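Long-range contact in secretion activator protein, hypothetical (Brucella abortus bv. 1 str. 9-941, PDB 7DNP), which is a muramidase of glycoside hydrolase family 108 that probably cleaves peptidoglycan glycan strands for the type IV secretion system: residues A80-H92 with W155-F169. Numbering follows the deposited sequence.
With H9U ((2R)-2-[[(2S)-2-[[(2R)-2-[(2R,3S,4R,5R,6S)-5-acetamido-3-[(2S,3R,4R,5S,6R)-3-acetamido-6-(hydroxymethyl)-4,5-bis(oxidanyl)oxan-2-yl]oxy-2-(hydroxymethyl)-6-oxidanyl-oxan-4-yl]oxypropanoyl]amino]propanoyl]amino]pentanedioic acid), chain B.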
ATOM      1  N   ALA A  80      -1.920  -4.999  13.964  1.00 16.13           N
ATOM      2  CA  ALA A  80      -2.541  -5.862  12.971  1.00 21.72           C
ATOM      3  C   ALA A  80      -3.771  -5.183  12.382  1.00 18.50           C
ATOM      4  O   ALA A  80      -4.545  -4.533  13.094  1.00 20.37           O
ATOM      5  CB  ALA A  80      -2.924  -7.205  13.598  1.00 21.67           C
ATOM      6  N   GLY A  81      -3.940  -5.322  11.081  1.00 17.92           N
ATOM      7  CA  GLY A  81      -5.005  -4.629  10.363  1.00 16.66           C
ATOM      8  C   GLY A  81      -4.628  -3.241   9.901  1.00 18.35           C
ATOM      9  O   GLY A  81      -4.790  -2.909   8.727  1.00 19.53           O
ATOM     10  N   VAL A  82      -4.143  -2.408  10.825  1.00 18.70           N
ATOM     11  CA  VAL A  82      -3.576  -1.121  10.436  1.00 20.72           C
ATOM     12  C   VAL A  82      -2.436  -1.330   9.450  1.00 15.97           C
ATOM     13  O   VAL A  82      -2.296  -0.583   8.473  1.00 15.49           O
ATOM     14  CB  VAL A  82      -3.106  -0.338  11.676  1.00 17.12           C
ATOM     15  CG1 VAL A  82      -2.366   0.924  11.256  1.00 14.72           C
ATOM     16  CG2 VAL A  82      -4.289   0.005  12.578  1.00 17.76           C
ATOM     17  N   ASP A  83      -1.603  -2.347   9.697  1.00 16.44           N
ATOM     18  CA  ASP A  83      -0.495  -2.642   8.794  1.00 16.49           C
ATOM     19  C   ASP A  83      -0.992  -2.895   7.375  1.00 15.62           C
ATOM     20  O   ASP A  83      -0.467  -2.323   6.414  1.00 17.65           O
ATOM     21  CB  ASP A  83       0.315  -3.837   9.317  1.00 16.11           C
ATOM     22  CG  ASP A  83      -0.555  -5.016   9.749  1.00 18.60           C
ATOM     23  OD1 ASP A  83      -1.772  -5.023   9.474  1.00 18.28           O
ATOM     24  OD2 ASP A  83      -0.003  -5.956  10.366  1.00 19.93           O
ATOM     25  N   HIS A  84      -2.035  -3.719   7.228  1.00 14.73           N
ATOM     26  CA  HIS A  84      -2.520  -4.069   5.893  1.00 18.05           C
ATOM     27  C   HIS A  84      -3.130  -2.865   5.188  1.00 18.53           C
ATOM     28  O   HIS A  84      -2.882  -2.648   3.994  1.00 18.08           O
ATOM     29  CB  HIS A  84      -3.536  -5.208   5.974  1.00 18.02           C
ATOM     30  CG  HIS A  84      -4.113  -5.592   4.646  1.00 21.49           C
ATOM     31  ND1 HIS A  84      -3.378  -6.230   3.672  1.00 21.67           N
ATOM     32  CD2 HIS A  84      -5.353  -5.417   4.127  1.00 19.13           C
ATOM     33  CE1 HIS A  84      -4.140  -6.438   2.611  1.00 20.99           C
ATOM     34  NE2 HIS A  84      -5.341  -5.951   2.861  1.00 20.10           N
ATOM     35  N   ALA A  85      -3.939  -2.082   5.903  1.00 15.12           N
ATOM     36  CA  ALA A  85      -4.536  -0.891   5.305  1.00 16.16           C
ATOM     37  C   ALA A  85      -3.464   0.079   4.827  1.00 15.95           C
ATOM     38  O   ALA A  85      -3.596   0.689   3.761  1.00 17.63           O
ATOM     39  CB  ALA A  85      -5.457  -0.203   6.312  1.00 16.39           C
ATOM     40  N   THR A  86      -2.397   0.240   5.610  1.00 15.92           N
ATOM     41  CA  THR A  86      -1.330   1.158   5.236  1.00 15.03           C
ATOM     42  C   THR A  86      -0.500   0.598   4.088  1.00 15.85           C
ATOM     43  O   THR A  86      -0.090   1.344   3.188  1.00 16.17           O
ATOM     44  CB  THR A  86      -0.460   1.446   6.457  1.00 18.57           C
ATOM     45  OG1 THR A  86      -1.294   1.935   7.516  1.00 19.96           O
ATOM     46  CG2 THR A  86       0.607   2.481   6.133  1.00 13.84           C
ATOM     47  N   LEU A  87      -0.266  -0.717   4.089  1.00 15.47           N
ATOM     48  CA  LEU A  87       0.505  -1.346   3.017  1.00 17.44           C
ATOM     49  C   LEU A  87      -0.177  -1.180   1.664  1.00 15.87           C
ATOM     50  O   LEU A  87       0.470  -0.826   0.671  1.00 16.12           O
ATOM     51  CB  LEU A  87       0.720  -2.828   3.324  1.00 18.13           C
ATOM     52  CG  LEU A  87       1.296  -3.686   2.193  1.00 16.52           C
ATOM     53  CD1 LEU A  87       2.714  -3.261   1.847  1.00 13.76           C
ATOM     54  CD2 LEU A  87       1.248  -5.164   2.569  1.00 20.00           C
ATOM     55  N   ASP A  88      -1.482  -1.448   1.592  1.00 16.43           N
ATOM     56  CA  ASP A  88      -2.140  -1.350   0.292  1.00 16.02           C
ATOM     57  C   ASP A  88      -2.148   0.084  -0.220  1.00 16.29           C
ATOM     58  O   ASP A  88      -1.905   0.322  -1.409  1.00 15.60           O
ATOM     59  CB  ASP A  88      -3.564  -1.891   0.345  1.00 16.16           C
ATOM     60  CG  ASP A  88      -4.184  -1.966  -1.035  1.00 18.01           C
ATOM     61  OD1 ASP A  88      -3.857  -2.914  -1.773  1.00 21.12           O
ATOM     62  OD2 ASP A  88      -4.959  -1.055  -1.401  1.00 21.95           O
ATOM     63  N   PHE A  89      -2.440   1.049   0.656  1.00 14.23           N
ATOM     64  CA  PHE A  89      -2.319   2.460   0.299  1.00 16.16           C
ATOM     65  C   PHE A  89      -0.909   2.765  -0.198  1.00 16.43           C
ATOM     66  O   PHE A  89      -0.729   3.437  -1.222  1.00 12.63           O
ATOM     67  CB  PHE A  89      -2.691   3.316   1.520  1.00 15.03           C
ATOM     68  CG  PHE A  89      -3.066   4.748   1.210  1.00 16.77           C
ATOM     69  CD1 PHE A  89      -2.850   5.307  -0.040  1.00 13.83           C
ATOM     70  CD2 PHE A  89      -3.623   5.545   2.204  1.00 13.58           C
ATOM     71  CE1 PHE A  89      -3.193   6.627  -0.298  1.00 13.94           C
ATOM     72  CE2 PHE A  89      -3.968   6.863   1.952  1.00 15.58           C
ATOM     73  CZ  PHE A  89      -3.752   7.406   0.695  1.00 18.18           C
ATOM     74  N   ALA A  90       0.105   2.235   0.493  1.00 17.81           N
ATOM     75  CA  ALA A  90       1.487   2.441   0.071  1.00 15.41           C
ATOM     76  C   ALA A  90       1.746   1.839  -1.301  1.00 14.81           C
ATOM     77  O   ALA A  90       2.461   2.429  -2.118  1.00 15.37           O
ATOM     78  CB  ALA A  90       2.448   1.845   1.102  1.00 16.45           C
ATOM     79  N   ILE A  91       1.189   0.658  -1.574  1.00 17.37           N
ATOM     80  CA  ILE A  91       1.407   0.036  -2.879  1.00 17.96           C
ATOM     81  C   ILE A  91       0.789   0.889  -3.978  1.00 18.09           C
ATOM     82  O   ILE A  91       1.385   1.091  -5.044  1.00 16.69           O
ATOM     83  CB  ILE A  91       0.843  -1.396  -2.893  1.00 16.15           C
ATOM     84  CG1 ILE A  91       1.706  -2.317  -2.028  1.00 19.46           C
ATOM     85  CG2 ILE A  91       0.748  -1.922  -4.330  1.00 19.01           C
ATOM     86  CD1 ILE A  91       1.098  -3.694  -1.807  1.00 15.02           C
ATOM     87  N   HIS A  92      -0.393   1.438  -3.712  1.00 16.96           N
ATOM     88  CA  HIS A  92      -1.161   2.164  -4.717  1.00 19.24           C
ATOM     89  C   HIS A  92      -0.640   3.578  -4.946  1.00 18.08           C
ATOM     90  O   HIS A  92      -0.674   4.069  -6.080  1.00 19.97           O
ATOM     91  CB  HIS A  92      -2.626   2.212  -4.285  1.00 16.44           C
ATOM     92  CG  HIS A  92      -3.585   2.514  -5.392  1.00 22.14           C
ATOM     93  ND1 HIS A  92      -4.732   3.253  -5.195  1.00 23.55           N
ATOM     94  CD2 HIS A  92      -3.581   2.166  -6.701  1.00 25.33           C
ATOM     95  CE1 HIS A  92      -5.393   3.349  -6.334  1.00 25.55           C
ATOM     96  NE2 HIS A  92      -4.715   2.699  -7.264  1.00 25.78           N
ATOM     97  N   TRP A 155     -11.165   2.126  -8.025  1.00 18.45           N
ATOM     98  CA  TRP A 155     -10.468   2.490  -6.793  1.00 16.86           C
ATOM     99  C   TRP A 155     -11.376   2.335  -5.580  1.00 17.85           C
ATOM    100  O   TRP A 155     -10.950   1.832  -4.535  1.00 19.81           O
ATOM    101  CB  TRP A 155      -9.963   3.929  -6.880  1.00 18.03           C
ATOM    102  CG  TRP A 155      -8.757   4.137  -7.755  1.00 18.69           C
ATOM    103  CD1 TRP A 155      -7.955   3.176  -8.290  1.00 21.80           C
ATOM    104  CD2 TRP A 155      -8.221   5.395  -8.186  1.00 16.42           C
ATOM    105  NE1 TRP A 155      -6.950   3.758  -9.029  1.00 18.63           N
ATOM    106  CE2 TRP A 155      -7.093   5.119  -8.977  1.00 18.77           C
ATOM    107  CE3 TRP A 155      -8.589   6.727  -7.976  1.00 17.38           C
ATOM    108  CZ2 TRP A 155      -6.325   6.126  -9.560  1.00 18.25           C
ATOM    109  CZ3 TRP A 155      -7.828   7.726  -8.558  1.00 17.62           C
ATOM    110  CH2 TRP A 155      -6.710   7.420  -9.340  1.00 17.65           C
ATOM    111  N   THR A 156     -12.631   2.778  -5.700  1.00 21.22           N
ATOM    112  CA  THR A 156     -13.576   2.663  -4.594  1.00 19.42           C
ATOM    113  C   THR A 156     -13.779   1.209  -4.198  1.00 17.65           C
ATOM    114  O   THR A 156     -13.826   0.880  -3.008  1.00 17.25           O
ATOM    115  CB  THR A 156     -14.906   3.309  -4.985  1.00 16.72           C
ATOM    116  OG1 THR A 156     -14.686   4.686  -5.305  1.00 18.63           O
ATOM    117  CG2 THR A 156     -15.910   3.215  -3.847  1.00 18.14           C
ATOM    118  N   SER A 157     -13.875   0.321  -5.188  1.00 18.33           N
ATOM    119  CA  SER A 157     -14.039  -1.099  -4.903  1.00 17.80           C
ATOM    120  C   SER A 157     -12.784  -1.676  -4.255  1.00 20.08           C
ATOM    121  O   SER A 157     -12.874  -2.512  -3.348  1.00 17.77           O
ATOM    122  CB  SER A 157     -14.395  -1.838  -6.196  1.00 20.43           C
ATOM    123  OG  SER A 157     -14.437  -3.237  -6.003  1.00 26.48           O
ATOM    124  N   ARG A 158     -11.607  -1.225  -4.695  1.00 18.67           N
ATOM    125  CA  ARG A 158     -10.358  -1.689  -4.099  1.00 21.16           C
ATOM    126  C   ARG A 158     -10.274  -1.309  -2.625  1.00 19.50           C
ATOM    127  O   ARG A 158      -9.915  -2.136  -1.781  1.00 19.63           O
ATOM    128  CB  ARG A 158      -9.167  -1.118  -4.873  1.00 20.34           C
ATOM    129  CG  ARG A 158      -7.830  -1.310  -4.174  1.00 24.47           C
ATOM    130  CD  ARG A 158      -6.676  -0.810  -5.032  1.00 23.38           C
ATOM    131  NE  ARG A 158      -5.384  -1.169  -4.454  1.00 24.86           N
ATOM    132  CZ  ARG A 158      -4.259  -1.286  -5.155  1.00 29.71           C
ATOM    133  NH1 ARG A 158      -4.265  -1.077  -6.466  1.00 23.53           N
ATOM    134  NH2 ARG A 158      -3.126  -1.620  -4.546  1.00 25.31           N
ATOM    135  N   VAL A 159     -10.602  -0.055  -2.294  1.00 16.99           N
ATOM    136  CA  VAL A 159     -10.520   0.387  -0.903  1.00 15.81           C
ATOM    137  C   VAL A 159     -11.494  -0.398  -0.037  1.00 20.56           C
ATOM    138  O   VAL A 159     -11.170  -0.783   1.094  1.00 19.62           O
ATOM    139  CB  VAL A 159     -10.766   1.904  -0.798  1.00 18.40           C
ATOM    140  CG1 VAL A 159     -10.733   2.345   0.663  1.00 21.40           C
ATOM    141  CG2 VAL A 159      -9.727   2.671  -1.602  1.00 19.88           C
ATOM    142  N   SER A 160     -12.694  -0.665  -0.560  1.00 17.92           N
ATOM    143  CA  SER A 160     -13.678  -1.429   0.196  1.00 21.14           C
ATOM    144  C   SER A 160     -13.155  -2.818   0.544  1.00 18.73           C
ATOM    145  O   SER A 160     -13.326  -3.288   1.676  1.00 21.11           O
ATOM    146  CB  SER A 160     -14.983  -1.527  -0.596  1.00 20.03           C
ATOM    147  OG  SER A 160     -15.968  -2.233   0.138  1.00 24.74           O
ATOM    148  N   ARG A 161     -12.504  -3.486  -0.410  1.00 17.64           N
ATOM    149  CA  ARG A 161     -11.974  -4.820  -0.146  1.00 25.54           C
ATOM    150  C   ARG A 161     -10.810  -4.770   0.834  1.00 22.47           C
ATOM    151  O   ARG A 161     -10.659  -5.664   1.676  1.00 19.11           O
ATOM    152  CB  ARG A 161     -11.541  -5.484  -1.452  1.00 22.89           C
ATOM    153  CG  ARG A 161     -11.282  -6.970  -1.315  1.00 29.42           C
ATOM    154  CD  ARG A 161     -10.119  -7.420  -2.195  1.00 39.28           C
ATOM    155  NE  ARG A 161     -10.140  -6.791  -3.513  1.00 41.89           N
ATOM    156  CZ  ARG A 161      -9.192  -5.973  -3.963  1.00 41.55           C
ATOM    157  NH1 ARG A 161      -8.147  -5.681  -3.197  1.00 38.22           N
ATOM    158  NH2 ARG A 161      -9.289  -5.445  -5.178  1.00 43.29           N
ATOM    159  N   VAL A 162      -9.973  -3.737   0.729  1.00 20.21           N
ATOM    160  CA  VAL A 162      -8.865  -3.558   1.664  1.00 19.93           C
ATOM    161  C   VAL A 162      -9.387  -3.296   3.072  1.00 20.16           C
ATOM    162  O   VAL A 162      -8.880  -3.858   4.051  1.00 19.40           O
ATOM    163  CB  VAL A 162      -7.950  -2.420   1.172  1.00 21.83           C
ATOM    164  CG1 VAL A 162      -6.949  -2.008   2.258  1.00 18.34           C
ATOM    165  CG2 VAL A 162      -7.240  -2.833  -0.105  1.00 21.55           C
ATOM    166  N   ARG A 163     -10.398  -2.432   3.198  1.00 20.20           N
ATOM    167  CA  ARG A 163     -10.958  -2.125   4.509  1.00 19.41           C
ATOM    168  C   ARG A 163     -11.505  -3.382   5.173  1.00 20.33           C
ATOM    169  O   ARG A 163     -11.299  -3.599   6.371  1.00 20.63           O
ATOM    170  CB  ARG A 163     -12.056  -1.068   4.374  1.00 19.22           C
ATOM    171  CG  ARG A 163     -12.682  -0.649   5.700  1.00 20.89           C
ATOM    172  CD  ARG A 163     -14.008   0.074   5.494  1.00 20.64           C
ATOM    173  NE  ARG A 163     -13.878   1.194   4.567  1.00 21.66           N
ATOM    174  CZ  ARG A 163     -13.826   2.472   4.933  1.00 19.21           C
ATOM    175  NH1 ARG A 163     -13.894   2.796   6.211  1.00 17.74           N
ATOM    176  NH2 ARG A 163     -13.703   3.428   4.019  1.00 19.80           N
ATOM    177  N   SER A 164     -12.193  -4.229   4.404  1.00 21.07           N
ATOM    178  CA  SER A 164     -12.755  -5.459   4.958  1.00 20.56           C
ATOM    179  C   SER A 164     -11.661  -6.399   5.446  1.00 21.60           C
ATOM    180  O   SER A 164     -11.714  -6.899   6.580  1.00 20.13           O
ATOM    181  CB  SER A 164     -13.628  -6.152   3.912  1.00 21.28           C
ATOM    182  OG  SER A 164     -14.211  -7.337   4.429  1.00 28.55           O
ATOM    183  N   ARG A 165     -10.650  -6.646   4.605  1.00 17.09           N
ATOM    184  CA  ARG A 165      -9.578  -7.548   5.012  1.00 20.31           C
ATOM    185  C   ARG A 165      -8.771  -6.969   6.169  1.00 17.47           C
ATOM    186  O   ARG A 165      -8.334  -7.711   7.055  1.00 18.08           O
ATOM    187  CB  ARG A 165      -8.664  -7.866   3.829  1.00 22.34           C
ATOM    188  CG  ARG A 165      -7.747  -9.067   4.079  1.00 21.67           C
ATOM    189  CD  ARG A 165      -7.001  -9.507   2.828  1.00 26.83           C
ATOM    190  NE  ARG A 165      -7.902  -9.943   1.763  1.00 35.35           N
ATOM    191  CZ  ARG A 165      -8.117  -9.260   0.641  1.00 37.07           C
ATOM    192  NH1 ARG A 165      -7.501  -8.098   0.430  1.00 41.63           N
ATOM    193  NH2 ARG A 165      -8.950  -9.740  -0.272  1.00 39.35           N
ATOM    194  N   ALA A 166      -8.567  -5.648   6.187  1.00 17.73           N
ATOM    195  CA  ALA A 166      -7.798  -5.046   7.275  1.00 14.93           C
ATOM    196  C   ALA A 166      -8.518  -5.206   8.610  1.00 18.92           C
ATOM    197  O   ALA A 166      -7.915  -5.623   9.606  1.00 17.38           O
ATOM    198  CB  ALA A 166      -7.524  -3.573   6.985  1.00 17.17           C
ATOM    199  N   LEU A 167      -9.810  -4.873   8.650  1.00 16.49           N
ATOM    200  CA  LEU A 167     -10.580  -5.060   9.875  1.00 19.04           C
ATOM    201  C   LEU A 167     -10.584  -6.519  10.312  1.00 20.25           C
ATOM    202  O   LEU A 167     -10.547  -6.808  11.515  1.00 21.88           O
ATOM    203  CB  LEU A 167     -12.007  -4.555   9.673  1.00 18.30           C
ATOM    204  CG  LEU A 167     -12.115  -3.056   9.383  1.00 19.41           C
ATOM    205  CD1 LEU A 167     -13.470  -2.706   8.802  1.00 21.45           C
ATOM    206  CD2 LEU A 167     -11.851  -2.253  10.636  1.00 19.49           C
ATOM    207  N   ALA A 168     -10.625  -7.448   9.353  1.00 16.97           N
ATOM    208  CA  ALA A 168     -10.519  -8.865   9.681  1.00 21.26           C
ATOM    209  C   ALA A 168      -9.174  -9.178  10.325  1.00 24.27           C
ATOM    210  O   ALA A 168      -9.118  -9.779  11.404  1.00 22.45           O
ATOM    211  CB  ALA A 168     -10.734  -9.710   8.426  1.00 18.46           C
ATOM    212  N   PHE A 169      -8.072  -8.767   9.677  1.00 21.71           N
ATOM    213  CA  PHE A 169      -6.744  -8.972  10.252  1.00 22.05           C
ATOM    214  C   PHE A 169      -6.646  -8.392  11.657  1.00 22.88           C
ATOM    215  O   PHE A 169      -5.979  -8.967  12.525  1.00 20.68           O
ATOM    216  CB  PHE A 169      -5.672  -8.335   9.358  1.00 21.67           C
ATOM    217  CG  PHE A 169      -5.336  -9.136   8.133  1.00 21.05           C
ATOM    218  CD1 PHE A 169      -5.461 -10.515   8.124  1.00 26.88           C
ATOM    219  CD2 PHE A 169      -4.891  -8.500   6.980  1.00 21.34           C
ATOM    220  CE1 PHE A 169      -5.144 -11.250   6.984  1.00 27.89           C
ATOM    221  CE2 PHE A 169      -4.576  -9.221   5.842  1.00 18.02           C
ATOM    222  CZ  PHE A 169      -4.702 -10.598   5.842  1.00 25.71           C
TER
HETATM  223  C22 H9U B 201       0.222   1.754  -9.010  1.00 24.08           C
HETATM  224  C24 H9U B 201      -1.873   2.001 -10.256  1.00 27.61           C
HETATM  225  C26 H9U B 201       0.113   0.227  -9.196  1.00 25.47           C
HETATM  226  C28 H9U B 201      -1.898   0.490 -10.539  1.00 27.33           C
HETATM  227  C23 H9U B 201      -0.494   2.501 -10.070  1.00 28.19           C
HETATM  228  C25 H9U B 201       1.999   2.876  -7.925  1.00 25.00           C
HETATM  229  C27 H9U B 201       3.413   2.470  -7.444  1.00 21.55           C
HETATM  230  C29 H9U B 201       3.888   3.376  -6.372  1.00 23.07           C
HETATM  231  C30 H9U B 201       3.796   4.798  -6.755  1.00 24.46           C
HETATM  232  C31 H9U B 201       2.348   5.137  -7.139  1.00 26.32           C
HETATM  233  C32 H9U B 201      -0.655   4.927 -10.595  1.00 29.84           C
HETATM  234  C33 H9U B 201       0.572  -0.479  -7.958  1.00 25.61           C
HETATM  235  C34 H9U B 201       2.209   6.591  -7.476  1.00 26.74           C
HETATM  236  C35 H9U B 201      -3.881   3.255 -11.163  1.00 33.66           C
HETATM  237  C36 H9U B 201      -1.538   5.991  -9.953  1.00 30.57           C
HETATM  238  C37 H9U B 201       4.205  -0.024  -7.299  1.00 23.21           C
HETATM  239  C38 H9U B 201       0.696   5.508 -10.979  1.00 29.52           C
HETATM  240  C39 H9U B 201      -2.823   6.785  -7.927  1.00 29.49           C
HETATM  241  C40 H9U B 201      -4.622   3.938 -12.307  1.00 28.95           C
HETATM  242  C41 H9U B 201       4.012  -1.372  -6.605  1.00 19.27           C
HETATM  243  C42 H9U B 201      -1.882   7.832  -7.343  1.00 31.70           C
HETATM  244  C43 H9U B 201      -0.553   9.976  -7.690  1.00 34.90           C
HETATM  245  C44 H9U B 201      -3.614   6.143  -6.803  1.00 24.95           C
HETATM  246  C45 H9U B 201       0.861   9.651  -8.152  1.00 40.71           C
HETATM  247  C46 H9U B 201      -0.936  11.332  -8.266  1.00 36.18           C
HETATM  248  C47 H9U B 201      -0.520  12.467  -7.332  1.00 40.97           C
HETATM  249  C48 H9U B 201      -0.947  13.826  -7.880  1.00 46.13           C
HETATM  250  N18 H9U B 201      -2.582   2.669 -11.389  1.00 28.43           N
HETATM  251  N19 H9U B 201       3.358   1.084  -6.877  1.00 20.83           N
HETATM  252  N20 H9U B 201      -1.984   5.788  -8.570  1.00 29.43           N
HETATM  253  N21 H9U B 201      -1.461   8.953  -8.191  1.00 33.11           N
HETATM  254  O01 H9U B 201       1.618   2.132  -9.030  1.00 27.42           O
HETATM  255  O02 H9U B 201      -1.251  -0.247  -9.456  1.00 27.02           O
HETATM  256  O03 H9U B 201       1.935   4.305  -8.271  1.00 26.00           O
HETATM  257  O04 H9U B 201      -0.515   3.916  -9.620  1.00 29.58           O
HETATM  258  O05 H9U B 201      -1.223   0.234 -11.703  1.00 35.44           O
HETATM  259  O06 H9U B 201       5.282   3.051  -6.001  1.00 21.28           O
HETATM  260  O07 H9U B 201       4.198   5.629  -5.651  1.00 20.72           O
HETATM  261  O08 H9U B 201       0.327  -1.846  -8.156  1.00 25.30           O
HETATM  262  O09 H9U B 201       3.029   6.895  -8.569  1.00 31.15           O
HETATM  263  O10 H9U B 201      -4.378   3.208 -10.086  1.00 31.54           O
HETATM  264  O11 H9U B 201      -1.863   6.955 -10.557  1.00 31.52           O
HETATM  265  O12 H9U B 201       5.031   0.094  -8.148  1.00 19.17           O
HETATM  266  O13 H9U B 201      -1.498   7.715  -6.224  1.00 31.67           O
HETATM  267  O14 H9U B 201       1.840   9.920  -7.404  1.00 45.81           O
HETATM  268  O15 H9U B 201       1.045   9.115  -9.278  1.00 33.19           O
HETATM  269  O16 H9U B 201      -1.581  13.887  -8.969  1.00 44.39           O
HETATM  270  O17 H9U B 201      -0.663  14.876  -7.243  1.00 50.66           O
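Arg158 grips the carboxylate of Asp88 side-on with two nitrogens: NE donates to OD2 over 3.1 Å, along the syn lone pair, while NH2 meets Asp88 OD1 from above the carboxylate plane. The Arg158 chain runs extended from CG to NE and brings the guanidinium to the acid from the opposite direction. Arg138 of helix 127-142 forms a second salt bridge to Asp88 OD2, and two positive groups should help keep this buried carboxylate ionised. One guanidinium face lies on the His92 ring, planes 29° apart, and the other face of that ring is covered by C44 of the bound muramyl peptide H9U. CG of His92 stands anti to the backbone N (chi1 -161°), which sends the imidazole across to Trp155, where its CE1 edge sits over the indole in an offset edge-to-face pair. Both rings donate to the acetamide oxygen O10 of the ligand, His92 NE2 over 2.9 Å and Trp155 NE1 over 2.8 Å, while the carbonyl of Ile91 accepts from H9U N19. An antiparallel helix pair (152°, axes 8.1 Å apart) thus joins the lysozyme-like muramidase region to the long C-terminal helix, with residues of both lining the ligand pocket. Away from it, Val162 pushes CG2 against the carboxylate of Asp88 and packs CG1 on Ala85 CA, and the CB atoms of Ala85 and Ala166 touch at 4.0 Å. His84 is a knob in a hole formed by Val162, Arg165, Ala166 and Phe169; Phe169 turns its edge to the imidazole face in an edge-to-face pair. The two backbones come closest at Gly81, the N-cap of helix 82-93, whose CA lies 3.2 Å from Ala166 O.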